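Local structure of endoglucanase (Uncultured bacterium, 3X17) at residues L156-A164 / Q237-H245. The protein probably hydrolyses internal beta-1,4-glucosidic bonds of cellulose as a glycoside hydrolase family 9 endoglucanase carrying an N-terminal Ig-like domain. Sequence-based numbering, arbitrary orientation.
Sequences LVDDPFYRA and QRPDGAVYH
Asp159 meets Tyr244 and Arg238 through OD2, an example of a carboxylate that divides its oxygens between its own loop and a neighbouring one. OD2 accepts a hydrogen bond from Tyr244 OH (2.8 Å) through the syn lone pair, the carboxylate lying only 18° from the phenol ring plane. The same oxygen forms a longer salt bridge with Arg238 NH2 at 3.6 Å; Asp240 OD2 holds Arg238 NH1 at 2.9 Å, close to the guanidinium plane. With CG between the backbone N and the carbonyl carbon (chi1 65°), the carboxylate folds back over its own loop. There OD1 accepts from Phe161 N (2.7 Å), an Asx turn, and from Tyr162 N above the carboxylate plane, which widens it to an Asx motif. Replacing Asp159 by an alanine is likely to leave the Tyr244 hydroxyl without this acceptor, Arg238 with one carboxylate fewer, and the two amides without OD1. Tyr244 OH also lies at the edge of the Tyr162 ring, 3.2 Å from CD2, and a water links Tyr162 OH (2.6 Å) to Gln237 O.

The contact lies in the family 9 catalytic domain, an (alpha/alpha)6 barrel, and joins the loop after strand 154-155 to the type I turn Arg238-Gly241, which leads into strand 243-249; helix 294-312 backs that turn through Phe310.

Among apolar contacts, Pro239 CD sits over one face of the Phe161 ring, 3.8 Å from its centroid, in a CH-pi contact. Arg238, bent at chi2 and chi3, lays CG and CD beside Phe161 CD2.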
loop_
_atom_site.group_PDB
_atom_site.type_symbol
_atom_site.label_atom_id
_atom_site.label_comp_id
_atom_site.label_asym_id
_atom_site.label_seq_id
_atom_site.Cartn_x
_atom_site.Cartn_y
_atom_site.Cartn_z
ATOM N N LEU A 156 -20.153 -3.994 21.210
ATOM C CA LEU A 156 -20.802 -5.257 20.920
ATOM C C LEU A 156 -20.882 -6.212 22.111
ATOM O O LEU A 156 -21.950 -6.734 22.385
ATOM C CB LEU A 156 -20.200 -5.951 19.701
ATOM C CG LEU A 156 -20.923 -7.261 19.330
ATOM C CD1 LEU A 156 -22.365 -6.966 18.907
ATOM C CD2 LEU A 156 -20.211 -7.999 18.211
ATOM N N VAL A 157 -19.770 -6.438 22.814
ATOM C CA VAL A 157 -19.772 -7.347 23.968
ATOM C C VAL A 157 -19.374 -6.684 25.282
ATOM O O VAL A 157 -18.589 -5.737 25.290
ATOM C CB VAL A 157 -18.933 -8.650 23.733
ATOM C CG1 VAL A 157 -19.179 -9.228 22.328
ATOM C CG2 VAL A 157 -17.458 -8.432 24.027
ATOM N N ASP A 158 -19.927 -7.178 26.395
ATOM C CA ASP A 158 -19.575 -6.656 27.722
ATOM C C ASP A 158 -18.067 -6.709 27.914
ATOM O O ASP A 158 -17.416 -7.691 27.570
ATOM C CB ASP A 158 -20.204 -7.490 28.848
ATOM C CG ASP A 158 -21.725 -7.367 28.917
ATOM O OD1 ASP A 158 -22.331 -6.502 28.235
ATOM O OD2 ASP A 158 -22.319 -8.209 29.614
ATOM N N ASP A 159 -17.522 -5.691 28.554
ATOM C CA ASP A 159 -16.165 -5.790 29.009
ATOM C C ASP A 159 -16.135 -5.010 30.299
ATOM O O ASP A 159 -17.153 -4.482 30.718
ATOM C CB ASP A 159 -15.148 -5.289 27.944
ATOM C CG ASP A 159 -15.272 -3.784 27.624
ATOM O OD1 ASP A 159 -15.479 -2.965 28.553
ATOM O OD2 ASP A 159 -15.072 -3.415 26.440
ATOM N N PRO A 160 -14.977 -4.935 30.933
ATOM C CA PRO A 160 -14.842 -4.280 32.213
ATOM C C PRO A 160 -15.315 -2.818 32.240
ATOM O O PRO A 160 -15.532 -2.273 33.327
ATOM C CB PRO A 160 -13.339 -4.333 32.447
ATOM C CG PRO A 160 -12.944 -5.603 31.785
ATOM C CD PRO A 160 -13.726 -5.579 30.513
ATOM N N PHE A 161 -15.317 -2.135 31.096
ATOM C CA PHE A 161 -15.605 -0.700 31.130
ATOM C C PHE A 161 -17.045 -0.427 30.727
ATOM O O PHE A 161 -17.665 0.491 31.240
ATOM C CB PHE A 161 -14.611 0.095 30.257
ATOM C CG PHE A 161 -13.228 0.089 30.797
ATOM C CD1 PHE A 161 -12.833 1.059 31.707
ATOM C CD2 PHE A 161 -12.410 -1.019 30.604
ATOM C CE1 PHE A 161 -11.597 1.000 32.315
ATOM C CE2 PHE A 161 -11.153 -1.090 31.196
ATOM C CZ PHE A 161 -10.730 -0.057 32.027
ATOM N N TYR A 162 -17.551 -1.223 29.788
ATOM C CA TYR A 162 -18.791 -0.930 29.103
ATOM C C TYR A 162 -19.636 -2.195 28.977
ATOM O O TYR A 162 -19.132 -3.260 28.562
ATOM C CB TYR A 162 -18.511 -0.409 27.694
ATOM C CG TYR A 162 -17.559 0.760 27.632
ATOM C CD1 TYR A 162 -17.922 2.016 28.140
ATOM C CD2 TYR A 162 -16.363 0.651 26.927
ATOM C CE1 TYR A 162 -17.040 3.097 28.058
ATOM C CE2 TYR A 162 -15.482 1.719 26.832
ATOM C CZ TYR A 162 -15.799 2.926 27.427
ATOM O OH TYR A 162 -14.920 3.982 27.276
ATOM N N ARG A 163 -20.938 -2.047 29.199
ATOM C CA ARG A 163 -21.864 -3.109 28.846
ATOM C C ARG A 163 -22.187 -3.052 27.355
ATOM O O ARG A 163 -22.186 -1.971 26.751
ATOM C CB ARG A 163 -23.146 -2.994 29.694
ATOM C CG ARG A 163 -22.884 -3.096 31.212
ATOM C CD ARG A 163 -22.585 -4.535 31.622
ATOM N NE ARG A 163 -22.010 -4.643 32.968
ATOM C CZ ARG A 163 -22.705 -4.721 34.105
ATOM N NH1 ARG A 163 -24.024 -4.615 34.107
ATOM N NH2 ARG A 163 -22.067 -4.853 35.265
ATOM N N ALA A 164 -22.428 -4.222 26.762
ATOM C CA ALA A 164 -22.926 -4.299 25.400
ATOM C C ALA A 164 -24.025 -3.253 25.218
ATOM O O ALA A 164 -24.927 -3.137 26.050
ATOM C CB ALA A 164 -23.488 -5.757 25.077
ATOM N N GLN A 237 -9.473 3.063 21.813
ATOM C CA GLN A 237 -8.711 2.602 22.944
ATOM C C GLN A 237 -9.496 2.689 24.250
ATOM O O GLN A 237 -10.030 3.722 24.625
ATOM C CB GLN A 237 -7.346 3.310 23.074
ATOM C CG GLN A 237 -6.380 2.573 24.029
ATOM C CD GLN A 237 -5.064 3.332 24.283
ATOM O OE1 GLN A 237 -5.021 4.570 24.219
ATOM N NE2 GLN A 237 -3.987 2.587 24.590
ATOM N N ARG A 238 -9.390 1.623 25.014
ATOM C CA ARG A 238 -10.116 1.459 26.250
ATOM C C ARG A 238 -9.171 1.953 27.348
ATOM O O ARG A 238 -7.949 1.901 27.167
ATOM C CB ARG A 238 -10.363 -0.038 26.361
ATOM C CG ARG A 238 -11.372 -0.480 27.321
ATOM C CD ARG A 238 -10.868 -1.790 27.874
ATOM N NE ARG A 238 -11.472 -2.895 27.191
ATOM C CZ ARG A 238 -11.183 -4.170 27.427
ATOM N NH1 ARG A 238 -10.135 -4.515 28.176
ATOM N NH2 ARG A 238 -11.926 -5.091 26.858
ATOM N N PRO A 239 -9.710 2.442 28.482
ATOM C CA PRO A 239 -8.810 3.134 29.395
ATOM C C PRO A 239 -7.699 2.257 29.962
ATOM O O PRO A 239 -6.691 2.779 30.446
ATOM C CB PRO A 239 -9.747 3.598 30.527
ATOM C CG PRO A 239 -11.061 3.779 29.847
ATOM C CD PRO A 239 -11.126 2.629 28.863
ATOM N N ASP A 240 -7.852 0.937 29.907
ATOM C CA ASP A 240 -6.761 0.099 30.380
ATOM C C ASP A 240 -5.654 -0.012 29.310
ATOM O O ASP A 240 -4.576 -0.530 29.587
ATOM C CB ASP A 240 -7.254 -1.271 30.893
ATOM C CG ASP A 240 -7.929 -2.108 29.806
ATOM O OD1 ASP A 240 -8.193 -1.582 28.708
ATOM O OD2 ASP A 240 -8.278 -3.268 30.091
ATOM N N GLY A 241 -5.907 0.543 28.114
ATOM C CA GLY A 241 -4.890 0.560 27.046
ATOM C C GLY A 241 -5.159 -0.428 25.948
ATOM O O GLY A 241 -4.597 -0.314 24.856
ATOM N N ALA A 242 -6.114 -1.332 26.160
ATOM C CA ALA A 242 -6.491 -2.267 25.102
ATOM C C ALA A 242 -7.223 -1.555 23.946
ATOM O O ALA A 242 -7.844 -0.530 24.151
ATOM C CB ALA A 242 -7.359 -3.415 25.672
ATOM N N VAL A 243 -7.134 -2.103 22.738
ATOM C CA VAL A 243 -7.672 -1.442 21.548
ATOM C C VAL A 243 -8.676 -2.344 20.832
ATOM O O VAL A 243 -8.407 -3.531 20.622
ATOM C CB VAL A 243 -6.545 -0.994 20.563
ATOM C CG1 VAL A 243 -7.131 -0.332 19.296
ATOM C CG2 VAL A 243 -5.611 -0.020 21.255
ATOM N N TYR A 244 -9.889 -1.823 20.614
ATOM C CA TYR A 244 -10.947 -2.572 19.928
ATOM C C TYR A 244 -10.538 -2.886 18.504
ATOM O O TYR A 244 -9.720 -2.180 17.903
ATOM C CB TYR A 244 -12.288 -1.799 19.940
ATOM C CG TYR A 244 -12.846 -1.597 21.334
ATOM C CD1 TYR A 244 -13.297 -2.683 22.086
ATOM C CD2 TYR A 244 -12.856 -0.335 21.929
ATOM C CE1 TYR A 244 -13.781 -2.513 23.378
ATOM C CE2 TYR A 244 -13.336 -0.145 23.222
ATOM C CZ TYR A 244 -13.786 -1.241 23.947
ATOM O OH TYR A 244 -14.242 -1.076 25.243
ATOM N N HIS A 245 -11.126 -3.938 17.954
ATOM C CA HIS A 245 -10.599 -4.541 16.746
ATOM C C HIS A 245 -11.077 -3.805 15.510
ATOM O O HIS A 245 -10.335 -3.624 14.557
ATOM C CB HIS A 245 -11.017 -6.000 16.666
ATOM C CG HIS A 245 -10.634 -6.672 15.390
ATOM N ND1 HIS A 245 -9.321 -6.757 14.959
ATOM C CD2 HIS A 245 -11.360 -7.437 14.539
ATOM C CE1 HIS A 245 -9.266 -7.514 13.877
ATOM N NE2 HIS A 245 -10.495 -7.906 13.580
HETATM O O HOH W 1 -12.731 3.946 25.886
#